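PDB 3N7K: botulinum neurotoxin type C1 from Clostridium botulinum, which attaches to nerve cells through this receptor-binding domain, which probably recognises gangliosides such as GD1b. Local coordinates for residues 16-21 and 32-37; 204-209 and 225-230. All coordinates share one frame; numbering follows the deposited sequence.

How the contacts relate
Both contacts reach the same antiparallel sheet in the lectin-like N-terminal half of the binding domain, on the same side of the chain's centre. They follow one another along the chain: contact 1 (16-21 with 32-37) closes before contact 2 (204-209 with 225-230) opens. Their centres lie 15 Å apart and their nearest atoms about 6 Å apart, without touching. Strand 202-211 links them, pairing with strand 7-13, the partner of 18-20, and with 44-47, the partner of 35-36. Contact 1 is thus a local join within the sandwich, at the surface, whereas contact 2 joins the sheet to the chain that leads on to the trefoil-like C-terminal half.

Contact 1: 16-21 and 32-37; sequences NTLVDT and GDVQLN
Leu18 and Leu36 meet at one end of the lectin-like beta-sandwich that forms the N-terminal receptor-binding half, bringing together two short strands of the same sheet that are not paired with each other. Strand 18-20 hydrogen-bonds to strand 7-13, and strand 35-36 to strand 44-47, so the segments meet mainly through side chains. The CD2 methyl of Leu36 sits against the forked end of Leu18, 3.5 Å from Leu18 CG, with Leu18 CD2 at 3.7 Å and CD1 at 3.8 Å. Leu36 CG stands beside its backbone N and opposite the carbonyl carbon (chi1 -61°), which carries both methyls across to segment 16-21. Its other methyl, CD1, turns to the backbone there but is modelled too close to Asn16 O, so its exact position is doubtful. The exposed Asn16 brings its amide alongside the same methyl, a loose van der Waals approach. Val34 adds a looser contact, its CG1 4.4 Å from Leu18 CD1. Behind them, Phe44 touches both leucines, and Val56 of the facing sheet touches Leu18 and Val34. With apolar branches doing the work and no polar bond between the segments, cohesion here rests on dispersion between a buried Leu18 and a partly exposed Leu36, chiefly through the Leu36 CD2 methyl.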
loop_
_atom_site.group_PDB
_atom_site.type_symbol
_atom_site.label_atom_id
_atom_site.label_comp_id
_atom_site.label_asym_id
_atom_site.label_seq_id
_atom_site.Cartn_x
_atom_site.Cartn_y
_atom_site.Cartn_z
ATOM N N ASN A 16 20.494 -13.264 6.891
ATOM C CA ASN A 16 20.523 -11.820 6.741
ATOM C C ASN A 16 21.226 -11.795 5.399
ATOM O O ASN A 16 22.025 -10.896 5.083
ATOM C CB ASN A 16 21.400 -11.148 7.795
ATOM C CG ASN A 16 21.360 -9.633 7.693
ATOM O OD1 ASN A 16 20.374 -9.001 8.079
ATOM N ND2 ASN A 16 22.425 -9.041 7.150
ATOM N N THR A 17 20.927 -12.833 4.626
ATOM C CA THR A 17 21.503 -13.032 3.311
ATOM C C THR A 17 20.390 -13.261 2.279
ATOM O O THR A 17 19.339 -13.810 2.599
ATOM C CB THR A 17 22.477 -14.248 3.361
ATOM O OG1 THR A 17 22.924 -14.581 2.044
ATOM C CG2 THR A 17 21.789 -15.453 3.983
ATOM N N LEU A 18 20.613 -12.804 1.050
ATOM C CA LEU A 18 19.639 -12.993 -0.021
ATOM C C LEU A 18 20.034 -14.259 -0.798
ATOM O O LEU A 18 21.181 -14.390 -1.247
ATOM C CB LEU A 18 19.633 -11.773 -0.949
ATOM C CG LEU A 18 19.002 -10.461 -0.449
ATOM C CD1 LEU A 18 19.350 -9.317 -1.417
ATOM C CD2 LEU A 18 17.487 -10.620 -0.323
ATOM N N VAL A 19 19.093 -15.189 -0.961
ATOM C CA VAL A 19 19.386 -16.450 -1.651
ATOM C C VAL A 19 18.247 -17.015 -2.488
ATOM O O VAL A 19 17.104 -16.585 -2.369
ATOM C CB VAL A 19 19.771 -17.538 -0.643
ATOM C CG1 VAL A 19 21.125 -17.223 -0.030
ATOM C CG2 VAL A 19 18.701 -17.631 0.434
ATOM N N ASP A 20 18.561 -17.994 -3.327
ATOM C CA ASP A 20 17.532 -18.606 -4.148
ATOM C C ASP A 20 16.961 -19.840 -3.468
ATOM O O ASP A 20 17.556 -20.915 -3.537
ATOM C CB ASP A 20 18.080 -19.030 -5.504
ATOM C CG ASP A 20 16.999 -19.588 -6.398
ATOM O OD1 ASP A 20 17.305 -20.411 -7.294
ATOM O OD2 ASP A 20 15.830 -19.190 -6.201
ATOM N N THR A 21 15.803 -19.696 -2.826
ATOM C CA THR A 21 15.174 -20.837 -2.152
ATOM C C THR A 21 14.363 -21.750 -3.085
ATOM O O THR A 21 13.728 -22.693 -2.622
ATOM C CB THR A 21 14.221 -20.386 -1.046
ATOM O OG1 THR A 21 12.954 -20.065 -1.623
ATOM C CG2 THR A 21 14.766 -19.170 -0.344
ATOM N N GLY A 32 27.209 -2.837 -2.821
ATOM C CA GLY A 32 26.891 -1.512 -2.323
ATOM C C GLY A 32 25.930 -1.494 -1.155
ATOM O O GLY A 32 25.892 -2.419 -0.346
ATOM N N ASP A 33 25.142 -0.429 -1.074
ATOM C CA ASP A 33 24.184 -0.274 0.004
ATOM C C ASP A 33 22.857 -0.979 -0.245
ATOM O O ASP A 33 21.929 -0.400 -0.814
ATOM C CB ASP A 33 23.945 1.213 0.269
ATOM C CG ASP A 33 23.076 1.456 1.492
ATOM O OD1 ASP A 33 23.101 2.582 2.039
ATOM O OD2 ASP A 33 22.360 0.523 1.908
ATOM N N VAL A 34 22.780 -2.238 0.182
ATOM C CA VAL A 34 21.560 -3.039 0.055
ATOM C C VAL A 34 21.081 -3.333 1.472
ATOM O O VAL A 34 21.710 -4.091 2.201
ATOM C CB VAL A 34 21.801 -4.397 -0.654
ATOM C CG1 VAL A 34 20.483 -5.143 -0.774
ATOM C CG2 VAL A 34 22.409 -4.190 -2.033
ATOM N N GLN A 35 19.965 -2.735 1.860
ATOM C CA GLN A 35 19.429 -2.929 3.195
ATOM C C GLN A 35 18.412 -4.074 3.290
ATOM O O GLN A 35 17.395 -4.077 2.592
ATOM C CB GLN A 35 18.784 -1.626 3.669
ATOM C CG GLN A 35 19.130 -1.275 5.102
ATOM C CD GLN A 35 20.602 -0.916 5.274
ATOM O OE1 GLN A 35 21.221 -1.244 6.294
ATOM N NE2 GLN A 35 21.162 -0.225 4.283
ATOM N N LEU A 36 18.690 -5.050 4.150
ATOM C CA LEU A 36 17.775 -6.176 4.342
ATOM C C LEU A 36 16.982 -5.896 5.603
ATOM O O LEU A 36 17.485 -5.247 6.520
ATOM C CB LEU A 36 18.536 -7.487 4.527
ATOM C CG LEU A 36 19.431 -7.948 3.381
ATOM C CD1 LEU A 36 20.072 -9.270 3.763
ATOM C CD2 LEU A 36 18.615 -8.091 2.115
ATOM N N ASN A 37 15.750 -6.387 5.648
ATOM C CA ASN A 37 14.882 -6.184 6.800
ATOM C C ASN A 37 14.845 -7.461 7.648
ATOM O O ASN A 37 14.504 -8.535 7.155
ATOM C CB ASN A 37 13.481 -5.805 6.307
ATOM C CG ASN A 37 12.505 -5.550 7.437
ATOM O OD1 ASN A 37 11.382 -5.090 7.206
ATOM N ND2 ASN A 37 12.918 -5.851 8.665
#

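Contact 2: 204-209 and 225-230; sequences WIRDFY and NSLQYT
Strand 202-211 runs beside the chain leaving helix 217-226, with Asp207 and Leu227 nearest at 8.6 Å between their CA atoms. The strand belongs to the lectin-like beta-sandwich, and segment 225-230 leads from it to the trefoil-like half. Asp207 has left-handed backbone angles (phi 48°, psi 66°), and Arg206 and Asp207 both project toward Leu227, a break in alternation consistent with a beta bulge. Arg206 reaches across with its chain extended from CG to NE. Its NH1 donates to Leu227 O, a bond modelled as very short (2.5 Å) and bent (118°), so its exact geometry is doubtful. The guanidinium is steadied from its own strand: Arg206 NE forms a salt bridge to Asp207 OD2 at 2.9 Å, nearly in the guanidinium plane, on the anti side of the carboxylate and tilted out of its plane. Trp78 adds a cation-pi contact to Arg206 and also touches Leu227 and Gln228. Leu227 runs alongside this charged pair, with CD2 3.6 Å from Arg206 NH1 and CG 4.0 Å from Asp207 OD2. Beyond Asp207, whose carbonyl O stands 3.4 Å above the Tyr209 ring plane near its rim, Tyr209 OH lies 4.4 Å from Leu227 CD1.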
loop_
_atom_site.group_PDB
_atom_site.type_symbol
_atom_site.label_atom_id
_atom_site.label_comp_id
_atom_site.label_asym_id
_atom_site.label_seq_id
_atom_site.Cartn_x
_atom_site.Cartn_y
_atom_site.Cartn_z
ATOM N N TRP A 204 11.817 -1.034 -2.415
ATOM C CA TRP A 204 11.797 -2.194 -1.522
ATOM C C TRP A 204 11.273 -3.397 -2.276
ATOM O O TRP A 204 10.253 -3.306 -2.945
ATOM C CB TRP A 204 10.881 -1.940 -0.328
ATOM C CG TRP A 204 11.425 -0.994 0.696
ATOM C CD1 TRP A 204 12.006 -1.319 1.890
ATOM C CD2 TRP A 204 11.368 0.431 0.654
ATOM N NE1 TRP A 204 12.302 -0.185 2.599
ATOM C CE2 TRP A 204 11.921 0.906 1.864
ATOM C CE3 TRP A 204 10.897 1.358 -0.288
ATOM C CZ2 TRP A 204 12.016 2.271 2.159
ATOM C CZ3 TRP A 204 10.989 2.708 0.002
ATOM C CH2 TRP A 204 11.545 3.155 1.219
ATOM N N ILE A 205 11.961 -4.526 -2.158
ATOM C CA ILE A 205 11.537 -5.747 -2.839
ATOM C C ILE A 205 11.389 -6.911 -1.861
ATOM O O ILE A 205 12.138 -7.023 -0.890
ATOM C CB ILE A 205 12.534 -6.141 -3.957
ATOM C CG1 ILE A 205 12.617 -5.008 -4.986
ATOM C CG2 ILE A 205 12.096 -7.452 -4.631
ATOM C CD1 ILE A 205 11.308 -4.699 -5.657
ATOM N N ARG A 206 10.427 -7.783 -2.138
ATOM C CA ARG A 206 10.139 -8.915 -1.275
ATOM C C ARG A 206 9.521 -10.057 -2.064
ATOM O O ARG A 206 8.600 -9.857 -2.862
ATOM C CB ARG A 206 9.159 -8.490 -0.191
ATOM C CG ARG A 206 8.242 -9.600 0.192
ATOM C CD ARG A 206 6.929 -9.126 0.729
ATOM N NE ARG A 206 6.152 -10.286 1.137
ATOM C CZ ARG A 206 4.891 -10.250 1.547
ATOM N NH1 ARG A 206 4.283 -11.377 1.899
ATOM N NH2 ARG A 206 4.237 -9.098 1.608
ATOM N N ASP A 207 10.027 -11.259 -1.812
ATOM C CA ASP A 207 9.562 -12.482 -2.468
ATOM C C ASP A 207 9.447 -12.379 -3.980
ATOM O O ASP A 207 8.350 -12.439 -4.529
ATOM C CB ASP A 207 8.213 -12.917 -1.897
ATOM C CG ASP A 207 8.285 -13.235 -0.417
ATOM O OD1 ASP A 207 9.213 -13.971 -0.019
ATOM O OD2 ASP A 207 7.406 -12.756 0.335
ATOM N N PHE A 208 10.588 -12.223 -4.640
ATOM C CA PHE A 208 10.612 -12.141 -6.084
ATOM C C PHE A 208 10.637 -13.573 -6.608
ATOM O O PHE A 208 11.542 -14.331 -6.286
ATOM C CB PHE A 208 11.854 -11.394 -6.560
ATOM C CG PHE A 208 11.959 -11.300 -8.054
ATOM C CD1 PHE A 208 11.324 -10.283 -8.746
ATOM C CD2 PHE A 208 12.692 -12.244 -8.778
ATOM C CE1 PHE A 208 11.425 -10.208 -10.136
ATOM C CE2 PHE A 208 12.793 -12.174 -10.167
ATOM C CZ PHE A 208 12.163 -11.161 -10.844
ATOM N N TYR A 209 9.642 -13.937 -7.415
ATOM C CA TYR A 209 9.550 -15.285 -7.956
ATOM C C TYR A 209 9.424 -15.303 -9.473
ATOM O O TYR A 209 9.026 -14.309 -10.092
ATOM C CB TYR A 209 8.316 -16.009 -7.404
ATOM C CG TYR A 209 8.181 -16.123 -5.901
ATOM C CD1 TYR A 209 6.989 -16.594 -5.343
ATOM C CD2 TYR A 209 9.210 -15.736 -5.037
ATOM C CE1 TYR A 209 6.813 -16.673 -3.978
ATOM C CE2 TYR A 209 9.048 -15.811 -3.652
ATOM C CZ TYR A 209 7.838 -16.282 -3.128
ATOM O OH TYR A 209 7.639 -16.362 -1.763
ATOM N N ASN A 225 -2.299 -13.859 -1.629
ATOM C CA ASN A 225 -2.591 -13.943 -0.208
ATOM C C ASN A 225 -1.612 -14.891 0.463
ATOM O O ASN A 225 -1.253 -14.704 1.615
ATOM C CB ASN A 225 -4.027 -14.428 0.007
ATOM C CG ASN A 225 -5.044 -13.613 -0.785
ATOM O OD1 ASN A 225 -5.506 -14.033 -1.848
ATOM N ND2 ASN A 225 -5.382 -12.431 -0.276
ATOM N N SER A 226 -1.189 -15.908 -0.278
ATOM C CA SER A 226 -0.245 -16.924 0.188
ATOM C C SER A 226 0.781 -16.375 1.173
ATOM O O SER A 226 1.081 -16.994 2.199
ATOM C CB SER A 226 0.467 -17.536 -1.022
ATOM O OG SER A 226 1.573 -18.338 -0.646
ATOM N N LEU A 227 1.332 -15.217 0.841
ATOM C CA LEU A 227 2.314 -14.561 1.689
ATOM C C LEU A 227 1.804 -13.168 1.972
ATOM O O LEU A 227 2.089 -12.238 1.230
ATOM C CB LEU A 227 3.690 -14.489 1.006
ATOM C CG LEU A 227 3.871 -14.322 -0.510
ATOM C CD1 LEU A 227 3.397 -15.583 -1.178
ATOM C CD2 LEU A 227 3.127 -13.120 -1.054
ATOM N N GLN A 228 1.040 -13.029 3.046
ATOM C CA GLN A 228 0.479 -11.739 3.411
ATOM C C GLN A 228 -0.380 -11.990 4.628
ATOM O O GLN A 228 -1.107 -12.977 4.666
ATOM C CB GLN A 228 -0.395 -11.242 2.271
ATOM C CG GLN A 228 -0.638 -9.760 2.217
ATOM C CD GLN A 228 -1.486 -9.395 1.012
ATOM O OE1 GLN A 228 -1.270 -9.906 -0.090
ATOM N NE2 GLN A 228 -2.450 -8.506 1.211
ATOM N N TYR A 229 -0.290 -11.128 5.632
ATOM C CA TYR A 229 -1.114 -11.308 6.816
ATOM C C TYR A 229 -2.357 -10.472 6.640
ATOM O O TYR A 229 -2.496 -9.382 7.187
ATOM C CB TYR A 229 -0.360 -10.915 8.084
ATOM C CG TYR A 229 0.722 -11.904 8.435
ATOM C CD1 TYR A 229 2.000 -11.790 7.888
ATOM C CD2 TYR A 229 0.446 -13.008 9.243
ATOM C CE1 TYR A 229 2.976 -12.755 8.133
ATOM C CE2 TYR A 229 1.411 -13.979 9.491
ATOM C CZ TYR A 229 2.671 -13.846 8.931
ATOM O OH TYR A 229 3.619 -14.813 9.142
ATOM N N THR A 230 -3.255 -11.020 5.834
ATOM C CA THR A 230 -4.522 -10.407 5.489
ATOM C C THR A 230 -5.251 -9.777 6.680
ATOM O O THR A 230 -5.920 -8.750 6.539
ATOM C CB THR A 230 -5.436 -11.464 4.823
ATOM O OG1 THR A 230 -6.057 -12.274 5.832
ATOM C CG2 THR A 230 -4.605 -12.378 3.912
#